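Local coordinates for protein maleate cis-trans isomerase (Pseudomonas putida, PDB 4FQ5) that probably catalyses the cis-trans isomerisation of the double bond of maleate to give fumarate, working as a homodimer, at residues D170-H174 with E175-V179; L185-D189 with N190-A194; G203-S207 with M208-D212. The protein carries 1 engineered substitution. All blocks are in the same frame, centred on the assembly; numbering follows the deposited sequence.

Contact 1 of 3, residues D170-H174 with E175-V179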
ATOM      1  N   ASP A 170      11.878  26.878  27.299  1.00 36.31           N
ATOM      2  CA  ASP A 170      13.071  27.722  27.434  1.00 37.75           C
ATOM      3  C   ASP A 170      14.130  27.427  26.365  1.00 35.99           C
ATOM      4  O   ASP A 170      14.797  28.345  25.884  1.00 35.41           O
ATOM      5  CB  ASP A 170      13.671  27.610  28.838  1.00 40.90           C
ATOM      6  CG  ASP A 170      12.828  28.311  29.897  1.00 45.90           C
ATOM      7  OD1 ASP A 170      11.806  28.960  29.554  1.00 48.05           O
ATOM      8  OD2 ASP A 170      13.188  28.212  31.092  1.00 49.64           O
ATOM      9  N   TYR A 171      14.265  26.153  25.986  1.00 34.51           N
ATOM     10  CA  TYR A 171      15.182  25.754  24.910  1.00 33.07           C
ATOM     11  C   TYR A 171      14.763  26.388  23.580  1.00 32.87           C
ATOM     12  O   TYR A 171      15.598  26.931  22.839  1.00 33.04           O
ATOM     13  CB  TYR A 171      15.231  24.221  24.790  1.00 31.60           C
ATOM     14  CG  TYR A 171      16.424  23.672  24.026  1.00 30.79           C
ATOM     15  CD1 TYR A 171      17.507  23.110  24.704  1.00 30.78           C
ATOM     16  CD2 TYR A 171      16.458  23.695  22.629  1.00 30.22           C
ATOM     17  CE1 TYR A 171      18.595  22.597  24.013  1.00 30.68           C
ATOM     18  CE2 TYR A 171      17.540  23.190  21.927  1.00 30.20           C
ATOM     19  CZ  TYR A 171      18.605  22.642  22.622  1.00 30.57           C
ATOM     20  OH  TYR A 171      19.676  22.146  21.926  1.00 30.76           O
ATOM     21  N   ILE A 172      13.466  26.324  23.289  1.00 32.63           N
ATOM     22  CA  ILE A 172      12.909  26.883  22.058  1.00 32.58           C
ATOM     23  C   ILE A 172      13.077  28.408  22.027  1.00 33.48           C
ATOM     24  O   ILE A 172      13.501  28.980  21.017  1.00 33.09           O
ATOM     25  CB  ILE A 172      11.424  26.483  21.883  1.00 32.40           C
ATOM     26  CG1 ILE A 172      11.302  24.959  21.702  1.00 31.82           C
ATOM     27  CG2 ILE A 172      10.810  27.199  20.692  1.00 32.23           C
ATOM     28  CD1 ILE A 172       9.927  24.404  22.002  1.00 31.42           C
ATOM     29  N   ARG A 173      12.760  29.052  23.148  1.00 34.45           N
ATOM     30  CA  ARG A 173      12.957  30.491  23.298  1.00 35.95           C
ATOM     31  C   ARG A 173      14.423  30.874  23.096  1.00 35.95           C
ATOM     32  O   ARG A 173      14.720  31.855  22.416  1.00 36.71           O
ATOM     33  CB  ARG A 173      12.439  30.969  24.661  1.00 36.62           C
ATOM     34  CG  ARG A 173      10.922  30.958  24.775  1.00 37.25           C
ATOM     35  CD  ARG A 173      10.445  31.401  26.154  1.00 38.21           C
ATOM     36  NE  ARG A 173       8.995  31.616  26.167  1.00 39.05           N
ATOM     37  CZ  ARG A 173       8.210  31.443  27.230  1.00 39.35           C
ATOM     38  NH1 ARG A 173       8.719  31.049  28.388  1.00 40.16           N
ATOM     39  NH2 ARG A 173       6.905  31.656  27.134  1.00 39.82           N
ATOM     40  N   HIS A 174      15.332  30.078  23.663  1.00 36.65           N
ATOM     41  CA  HIS A 174      16.773  30.306  23.512  1.00 37.28           C
ATOM     42  C   HIS A 174      17.200  30.223  22.073  1.00 38.29           C
ATOM     43  O   HIS A 174      18.128  30.924  21.643  1.00 38.90           O
ATOM     44  CB  HIS A 174      17.571  29.314  24.356  1.00 37.51           C
ATOM     45  CG  HIS A 174      19.058  29.579  24.364  1.00 37.88           C
ATOM     46  ND1 HIS A 174      19.926  28.874  23.611  1.00 38.89           N
ATOM     47  CD2 HIS A 174      19.814  30.527  25.051  1.00 38.48           C
ATOM     48  CE1 HIS A 174      21.176  29.337  23.815  1.00 38.73           C
ATOM     49  NE2 HIS A 174      21.105  30.347  24.697  1.00 39.17           N
ATOM     50  N   GLU A 175      16.526  29.368  21.305  1.00 37.45           N
ATOM     51  CA  GLU A 175      16.830  29.231  19.881  1.00 38.00           C
ATOM     52  C   GLU A 175      16.210  30.358  19.049  1.00 38.70           C
ATOM     53  O   GLU A 175      16.302  30.356  17.826  1.00 39.55           O
ATOM     54  CB  GLU A 175      16.406  27.850  19.361  1.00 37.40           C
ATOM     55  CG  GLU A 175      17.293  26.713  19.855  1.00 37.02           C
ATOM     56  CD  GLU A 175      18.722  26.798  19.337  1.00 38.05           C
ATOM     57  OE1 GLU A 175      18.927  27.259  18.196  1.00 38.43           O
ATOM     58  OE2 GLU A 175      19.650  26.387  20.064  1.00 38.56           O
ATOM     59  N   GLY A 176      15.589  31.323  19.722  1.00 39.28           N
ATOM     60  CA  GLY A 176      15.079  32.518  19.056  1.00 40.30           C
ATOM     61  C   GLY A 176      13.662  32.380  18.543  1.00 39.68           C
ATOM     62  O   GLY A 176      13.245  33.129  17.672  1.00 40.49           O
ATOM     63  N   ILE A 177      12.928  31.413  19.081  1.00 39.60           N
ATOM     64  CA  ILE A 177      11.537  31.185  18.690  1.00 38.66           C
ATOM     65  C   ILE A 177      10.656  31.467  19.894  1.00 38.70           C
ATOM     66  O   ILE A 177      10.764  30.803  20.926  1.00 38.04           O
ATOM     67  CB  ILE A 177      11.308  29.736  18.200  1.00 38.07           C
ATOM     68  CG1 ILE A 177      12.185  29.429  16.983  1.00 38.60           C
ATOM     69  CG2 ILE A 177       9.834  29.494  17.881  1.00 38.22           C
ATOM     70  CD1 ILE A 177      12.530  27.959  16.823  1.00 38.00           C
ATOM     71  N   GLU A 178       9.780  32.456  19.760  1.00 40.48           N
ATOM     72  CA  GLU A 178       8.849  32.799  20.831  1.00 40.86           C
ATOM     73  C   GLU A 178       7.884  31.661  21.115  1.00 39.50           C
ATOM     74  O   GLU A 178       7.482  30.935  20.206  1.00 38.74           O
ATOM     75  CB  GLU A 178       8.072  34.069  20.487  1.00 43.45           C
ATOM     76  CG  GLU A 178       8.905  35.341  20.548  1.00 46.23           C
ATOM     77  CD  GLU A 178       8.093  36.590  20.248  1.00 49.14           C
ATOM     78  OE1 GLU A 178       6.864  36.594  20.483  1.00 50.76           O
ATOM     79  OE2 GLU A 178       8.690  37.579  19.779  1.00 51.79           O
ATOM     80  N   VAL A 179       7.534  31.495  22.386  1.00 38.64           N
ATOM     81  CA  VAL A 179       6.499  30.551  22.774  1.00 37.99           C
ATOM     82  C   VAL A 179       5.363  31.308  23.449  1.00 39.52           C
ATOM     83  O   VAL A 179       5.570  32.000  24.449  0.50 38.29           O
ATOM     84  CB  VAL A 179       7.028  29.436  23.706  1.00 37.17           C
ATOM     85  CG1 VAL A 179       5.910  28.479  24.087  1.00 36.54           C
ATOM     86  CG2 VAL A 179       8.159  28.664  23.040  1.00 36.61           C
TER
HETATM   87  O   HOH W   1       8.514  33.444  24.078  1.00 31.42           O
HETATM   88  O   HOH W   2      19.387  25.817  22.672  1.00 25.50           O
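Ile-172 packs against Ile-177 and Val-179 where the chain leaves a helix and turns back into a strand. On this buried side one methyl makes the closest contacts: CG2 of Ile-172, anti to its own backbone N, sits 3.6 Å from Ile-177 CB and 3.8 Å from Val-179 CG2. A Schellman motif closes the helix. Gly-176, at positive phi, sends its N to Arg-173 O (2.9 Å), and Ile-177 N reaches Ile-172 O at 3.2 Å, while Ile-177 O receives a CA-H contact from Arg-173.

The solvent side is held by polar links, some of them through water. The extended Arg-173 chain crosses Val-179 at about a right angle and gives an NH2 bond to Val-179 O (3.0 Å, 164°), nearly in the guanidinium plane; a water joins its NE to Val-179 N. At the other flank of the turn, a second water lies over the centre of one face of the buried Tyr-171 ring and donates to Glu-175 OE2 at 2.7 Å. The other carboxylate oxygen of Glu-175 pairs with Arg-147, and Tyr-171 OH bonds to His-115.

The turn thus joins the helix and second strand of the beta-alpha-beta unit 153-158, 162-174, 178-184, with helix 138-149 packed against Tyr-171, Glu-175 and Ile-177.

Contact 2 of 3, residues L185-D189 with N190-A194. With MAE (maleic acid), chain C.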
ATOM      1  N   LEU A 185       0.716  17.781  29.775  1.00 36.75           N
ATOM      2  CA  LEU A 185      -0.232  16.771  30.255  1.00 35.80           C
ATOM      3  C   LEU A 185       0.210  16.094  31.551  1.00 35.41           C
ATOM      4  O   LEU A 185      -0.591  15.429  32.204  1.00 34.79           O
ATOM      5  CB  LEU A 185      -0.515  15.722  29.177  1.00 35.36           C
ATOM      6  CG  LEU A 185      -1.061  16.223  27.837  1.00 35.92           C
ATOM      7  CD1 LEU A 185      -1.290  15.037  26.913  1.00 35.50           C
ATOM      8  CD2 LEU A 185      -2.338  17.038  28.002  1.00 36.50           C
ATOM      9  N   GLU A 186       1.483  16.266  31.907  1.00 35.43           N
ATOM     10  CA  GLU A 186       2.055  15.728  33.146  1.00 35.69           C
ATOM     11  C   GLU A 186       1.864  14.227  33.292  1.00 35.11           C
ATOM     12  O   GLU A 186       1.359  13.755  34.308  1.00 35.11           O
ATOM     13  CB  GLU A 186       1.507  16.459  34.377  1.00 37.69           C
ATOM     14  CG  GLU A 186       1.758  17.955  34.371  1.00 39.37           C
ATOM     15  CD  GLU A 186       1.510  18.605  35.725  1.00 42.08           C
ATOM     16  OE1 GLU A 186       1.299  17.880  36.725  1.00 43.87           O
ATOM     17  OE2 GLU A 186       1.531  19.849  35.785  1.00 43.20           O
ATOM     18  N   ILE A 187       2.270  13.488  32.263  1.00 33.93           N
ATOM     19  CA  ILE A 187       2.230  12.031  32.267  1.00 33.71           C
ATOM     20  C   ILE A 187       3.670  11.545  32.108  1.00 33.63           C
ATOM     21  O   ILE A 187       4.265  11.710  31.040  1.00 33.63           O
ATOM     22  CB  ILE A 187       1.355  11.489  31.111  1.00 33.53           C
ATOM     23  CG1 ILE A 187      -0.067  12.073  31.182  1.00 34.62           C
ATOM     24  CG2 ILE A 187       1.309   9.971  31.134  1.00 32.98           C
ATOM     25  CD1 ILE A 187      -0.950  11.718  30.000  1.00 35.49           C
ATOM     26  N   SER A 188       4.236  10.967  33.165  1.00 33.47           N
ATOM     27  CA  SER A 188       5.654  10.580  33.158  1.00 33.59           C
ATOM     28  C   SER A 188       5.880   9.113  32.787  1.00 33.48           C
ATOM     29  O   SER A 188       6.960   8.751  32.305  1.00 33.93           O
ATOM     30  CB  SER A 188       6.324  10.919  34.497  1.00 33.36           C
ATOM     31  OG  SER A 188       5.712  10.212  35.558  1.00 34.55           O
ATOM     32  N   ASP A 189       4.875   8.271  33.027  1.00 33.32           N
ATOM     33  CA  ASP A 189       4.910   6.887  32.569  1.00 34.26           C
ATOM     34  C   ASP A 189       4.831   6.885  31.043  1.00 33.39           C
ATOM     35  O   ASP A 189       3.815   7.274  30.472  1.00 33.27           O
ATOM     36  CB  ASP A 189       3.757   6.081  33.172  1.00 35.35           C
ATOM     37  CG  ASP A 189       3.847   4.600  32.852  1.00 36.68           C
ATOM     38  OD1 ASP A 189       3.908   3.797  33.802  1.00 38.63           O
ATOM     39  OD2 ASP A 189       3.865   4.227  31.656  1.00 37.12           O
ATOM     40  N   ASN A 190       5.908   6.455  30.394  1.00 32.61           N
ATOM     41  CA  ASN A 190       6.019   6.596  28.945  1.00 32.33           C
ATOM     42  C   ASN A 190       5.035   5.718  28.173  1.00 32.01           C
ATOM     43  O   ASN A 190       4.569   6.100  27.105  1.00 31.18           O
ATOM     44  CB  ASN A 190       7.459   6.385  28.459  1.00 31.33           C
ATOM     45  CG  ASN A 190       7.766   7.174  27.191  1.00 31.60           C
ATOM     46  OD1 ASN A 190       7.201   8.249  26.966  1.00 31.15           O
ATOM     47  ND2 ASN A 190       8.664   6.645  26.356  1.00 30.34           N
ATOM     48  N   LEU A 191       4.705   4.556  28.730  1.00 32.88           N
ATOM     49  CA  LEU A 191       3.639   3.726  28.171  1.00 33.53           C
ATOM     50  C   LEU A 191       2.254   4.367  28.332  1.00 33.83           C
ATOM     51  O   LEU A 191       1.394   4.220  27.459  1.00 34.71           O
ATOM     52  CB  LEU A 191       3.670   2.312  28.757  1.00 33.60           C
ATOM     53  CG  LEU A 191       4.806   1.437  28.215  1.00 33.80           C
ATOM     54  CD1 LEU A 191       4.981   0.193  29.070  1.00 34.09           C
ATOM     55  CD2 LEU A 191       4.588   1.071  26.754  1.00 33.09           C
ATOM     56  N   ALA A 192       2.041   5.096  29.427  1.00 33.76           N
ATOM     57  CA  ALA A 192       0.804   5.867  29.581  1.00 33.20           C
ATOM     58  C   ALA A 192       0.739   7.026  28.579  1.00 32.55           C
ATOM     59  O   ALA A 192      -0.341   7.361  28.089  1.00 32.59           O
ATOM     60  CB  ALA A 192       0.637   6.359  31.006  1.00 33.99           C
ATOM     61  N   VAL A 193       1.892   7.619  28.255  1.00 31.58           N
ATOM     62  CA  VAL A 193       1.950   8.680  27.235  1.00 30.38           C
ATOM     63  C   VAL A 193       1.468   8.142  25.880  1.00 30.58           C
ATOM     64  O   VAL A 193       0.699   8.809  25.175  1.00 30.37           O
ATOM     65  CB  VAL A 193       3.363   9.295  27.101  1.00 30.11           C
ATOM     66  CG1 VAL A 193       3.439  10.261  25.922  1.00 29.44           C
ATOM     67  CG2 VAL A 193       3.780  10.005  28.387  1.00 30.23           C
ATOM     68  N   ALA A 194       1.907   6.932  25.530  1.00 30.10           N
ATOM     69  CA  ALA A 194       1.464   6.265  24.300  1.00 30.91           C
ATOM     70  C   ALA A 194      -0.040   5.992  24.280  1.00 31.39           C
ATOM     71  O   ALA A 194      -0.644   5.921  23.210  1.00 31.55           O
ATOM     72  CB  ALA A 194       2.237   4.972  24.084  1.00 30.26           C
TER
HETATM   73  C1  MAE C 301       9.522   9.926  24.102  1.00 36.17           C
HETATM   74  O1  MAE C 301       9.332   8.701  24.043  1.00 33.92           O
HETATM   75  O2  MAE C 301       8.647  10.771  23.861  1.00 35.49           O
HETATM   76  C2  MAE C 301      10.856  10.390  24.511  1.00 35.69           C
HETATM   77  C3  MAE C 301      11.310  11.618  24.338  1.00 35.20           C
HETATM   78  C4  MAE C 301      10.564  12.717  23.685  1.00 35.48           C
HETATM   79  O3  MAE C 301      10.217  13.671  24.375  1.00 35.42           O
HETATM   80  O4  MAE C 301      10.329  12.706  22.471  1.00 35.24           O
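Asp-189 is the N-cap of helix 190-194, the short helix that brings Asn-190 to the maleate. Two hydrogen bonds bind the cap residue to the first turn. Its carboxylate OD2 accepts from Ala-192 N at 3.0 Å (153°), the N-H coming from above the carboxylate plane rather than within it. With CG anti to the backbone N (chi1 -173°), the acid is folded back over the helix start, where OD2 also lies 3.5 Å from Leu-191 CB. The backbone O of the same residue takes Val-193 N at 3.0 Å, the first regular helical bond. A negative group at this end would probably also be favoured by the helix dipole.

Apolar packing comes from Ile-187, two residues ahead of the cap. Its CG2 methyl meets both Ala-192 CB and Val-193 CG2, each at 3.7 Å, and the Ile-187 and Val-193 side chains run obliquely past one another. The loop is thereby laid against the helix, and backbone bonds also tie Ile-187 to Pro-159 and Ser-188 to Val-72. Leu-191 packs on Asp-93 of the second subunit.

Polar contacts to the ligand are made by Asn-190, whose amide lies in the maleate pocket. Its ND2 is also bonded to Ser-37 OG, and its backbone O accepts from Gln-223, so both ends of the residue are fixed. Toward the substrate, Asn-190 ND2 donates to maleate O1 over 3.2 Å, with an N-H...O angle of 163°.

Contact 3 of 3, residues G203-S207 with M208-D212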
ATOM      1  N   GLY A 203      -9.373  19.375  21.151  1.00 36.99           N
ATOM      2  CA  GLY A 203     -10.042  20.112  22.224  1.00 38.16           C
ATOM      3  C   GLY A 203      -9.066  20.827  23.143  1.00 38.79           C
ATOM      4  O   GLY A 203      -9.352  21.919  23.633  1.00 39.93           O
ATOM      5  N   ILE A 204      -7.915  20.203  23.387  1.00 37.63           N
ATOM      6  CA  ILE A 204      -6.834  20.831  24.151  1.00 37.36           C
ATOM      7  C   ILE A 204      -6.346  22.082  23.424  1.00 37.02           C
ATOM      8  O   ILE A 204      -6.239  23.160  24.017  1.00 36.37           O
ATOM      9  CB  ILE A 204      -5.678  19.832  24.414  1.00 36.71           C
ATOM     10  CG1 ILE A 204      -6.107  18.812  25.472  1.00 36.98           C
ATOM     11  CG2 ILE A 204      -4.410  20.561  24.844  1.00 37.22           C
ATOM     12  CD1 ILE A 204      -5.287  17.535  25.507  1.00 37.25           C
ATOM     13  N   ILE A 205      -6.082  21.942  22.128  1.00 36.83           N
ATOM     14  CA  ILE A 205      -5.602  23.056  21.312  1.00 37.09           C
ATOM     15  C   ILE A 205      -6.657  24.169  21.179  1.00 38.46           C
ATOM     16  O   ILE A 205      -6.317  25.358  21.175  1.00 37.46           O
ATOM     17  CB  ILE A 205      -5.069  22.558  19.945  1.00 37.07           C
ATOM     18  CG1 ILE A 205      -3.740  21.815  20.164  1.00 37.18           C
ATOM     19  CG2 ILE A 205      -4.883  23.710  18.966  1.00 36.01           C
ATOM     20  CD1 ILE A 205      -3.230  21.048  18.965  1.00 36.76           C
ATOM     21  N   ALA A 206      -7.929  23.775  21.101  1.00 39.66           N
ATOM     22  CA  ALA A 206      -9.048  24.724  21.079  1.00 41.96           C
ATOM     23  C   ALA A 206      -9.103  25.593  22.343  1.00 44.01           C
ATOM     24  O   ALA A 206      -9.499  26.754  22.283  1.00 45.36           O
ATOM     25  CB  ALA A 206     -10.367  23.986  20.892  1.00 41.19           C
ATOM     26  N   SER A 207      -8.704  25.023  23.480  1.00 45.54           N
ATOM     27  CA  SER A 207      -8.699  25.748  24.749  1.00 48.13           C
ATOM     28  C   SER A 207      -7.358  26.444  25.028  1.00 50.02           C
ATOM     29  O   SER A 207      -7.051  26.792  26.170  1.00 52.78           O
ATOM     30  CB  SER A 207      -9.095  24.818  25.897  1.00 48.76           C
ATOM     31  OG  SER A 207      -8.211  23.717  25.985  1.00 49.59           O
ATOM     32  N   MET A 208      -6.570  26.634  23.974  1.00 49.49           N
ATOM     33  CA  MET A 208      -5.351  27.431  24.020  1.00 49.95           C
ATOM     34  C   MET A 208      -5.524  28.602  23.075  1.00 51.41           C
ATOM     35  O   MET A 208      -6.282  28.518  22.108  1.00 51.24           O
ATOM     36  CB  MET A 208      -4.143  26.612  23.556  1.00 48.77           C
ATOM     37  CG  MET A 208      -3.750  25.457  24.459  1.00 47.77           C
ATOM     38  SD  MET A 208      -2.488  24.408  23.700  1.00 50.01           S
ATOM     39  CE  MET A 208      -1.127  25.561  23.525  1.00 46.09           C
ATOM     40  N   ARG A 209      -4.818  29.695  23.339  1.00 53.78           N
ATOM     41  CA  ARG A 209      -4.817  30.819  22.416  1.00 54.80           C
ATOM     42  C   ARG A 209      -3.897  30.494  21.241  1.00 54.50           C
ATOM     43  O   ARG A 209      -2.716  30.193  21.436  1.00 55.07           O
ATOM     44  CB  ARG A 209      -4.368  32.094  23.124  1.00 57.45           C
ATOM     45  CG  ARG A 209      -4.494  33.340  22.269  1.00 60.09           C
ATOM     46  CD  ARG A 209      -4.018  34.560  23.028  1.00 61.61           C
ATOM     47  NE  ARG A 209      -3.880  35.716  22.147  1.00 64.48           N
ATOM     48  CZ  ARG A 209      -3.423  36.904  22.531  1.00 65.13           C
ATOM     49  NH1 ARG A 209      -3.054  37.106  23.789  1.00 64.97           N
ATOM     50  NH2 ARG A 209      -3.334  37.893  21.652  1.00 67.22           N
ATOM     51  N   THR A 210      -4.442  30.530  20.029  1.00 53.19           N
ATOM     52  CA  THR A 210      -3.662  30.197  18.832  1.00 52.67           C
ATOM     53  C   THR A 210      -3.748  31.264  17.737  1.00 53.37           C
ATOM     54  O   THR A 210      -3.121  31.128  16.686  1.00 53.01           O
ATOM     55  CB  THR A 210      -4.047  28.819  18.246  1.00 51.74           C
ATOM     56  OG1 THR A 210      -5.445  28.793  17.943  1.00 52.06           O
ATOM     57  CG2 THR A 210      -3.723  27.694  19.221  1.00 51.56           C
ATOM     58  N   ASP A 211      -4.510  32.325  17.991  1.00 54.35           N
ATOM     59  CA  ASP A 211      -4.611  33.441  17.051  1.00 55.71           C
ATOM     60  C   ASP A 211      -3.311  34.244  16.940  1.00 55.02           C
ATOM     61  O   ASP A 211      -2.999  34.764  15.874  1.00 55.41           O
ATOM     62  CB  ASP A 211      -5.786  34.361  17.415  1.00 58.80           C
ATOM     63  CG  ASP A 211      -5.683  34.924  18.829  1.00 61.29           C
ATOM     64  OD1 ASP A 211      -6.443  34.468  19.710  1.00 64.21           O
ATOM     65  OD2 ASP A 211      -4.841  35.819  19.063  1.00 61.59           O
ATOM     66  N   ASP A 212      -2.562  34.334  18.039  1.00 53.95           N
ATOM     67  CA  ASP A 212      -1.320  35.120  18.088  1.00 54.76           C
ATOM     68  C   ASP A 212      -0.070  34.272  17.823  1.00 53.43           C
ATOM     69  O   ASP A 212       1.052  34.656  18.166  1.00 54.70           O
ATOM     70  CB  ASP A 212      -1.198  35.825  19.447  1.00 57.45           C
ATOM     71  CG  ASP A 212      -0.885  34.860  20.588  1.00 58.58           C
ATOM     72  OD1 ASP A 212      -1.386  33.714  20.580  1.00 58.30           O
ATOM     73  OD2 ASP A 212      -0.133  35.257  21.499  1.00 59.84           O
TER
HETATM   74  O   HOH W   3      -7.291  27.517  19.426  1.00 43.05           O
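Met-208 folds back against the last turn of helix 201-206, at the C-terminal end of a helix that runs into the loop before strand 215-217. The backbone link between them is one hydrogen bond, Met-208 N to Ile-205 O at 3.1 Å, and the donor stands well above the carbonyl plane. A water donates to the same Ile-205 O and also lies 2.7 Å from Thr-210 OG1, so that this helix-end carbonyl has two partners and the loop is bridged to it.

Side-chain packing centres on the methionine. With CG anti to the carbonyl carbon (chi1 -67°), the Met-208 chain starts back along the helix end: CG rests against the carbonyl O of Ile-204 at 3.4 Å, and a bend at chi3 turns CE back toward the residue's own CB. The methionine lies over Ala-155 and Val-157 of strand 153-158 and touches Asp-181 and Arg-183 of strand 178-184. An alanine here would remove CG, SD and CE, and is likely to open a gap between the helix end and these two strands. Ile-205 and Thr-210 meet nearly at right angles through their CG2 methyls, 4.2 Å apart.

Charged groups gather farther along the loop, at the surface. Arg-209, Asp-211 and Asp-212 form a salt-bridge network, in which Asp-212 lies over one face of the guanidinium, contributing charge alone there, and has a second partner in Arg-153. Asp-211 instead meets the edge: Arg-209 NE donates to its OD2, on the syn side, at 3.2 Å and 168°.

Overall arrangement
From the N terminus, the three contacts come in series, none nested in or crossing another. Contact 1 closes the turn between helix 162-174 and strand 178-184, an outermost strand of the second four-stranded parallel sheet. At the far end of that strand the chain enters contact 2, where a loop turns into helix 190-194 beside the ligand; the centres of the two contacts are 24 Å apart. Helix 201-206 follows, and contact 3 ends it on the way to strand 215-217, an inner strand of the same sheet. Contacts 2 and 3 touch through Leu-185 CD2 and Ile-204 CD1, 3.9 Å apart, whereas contact 1 touches neither.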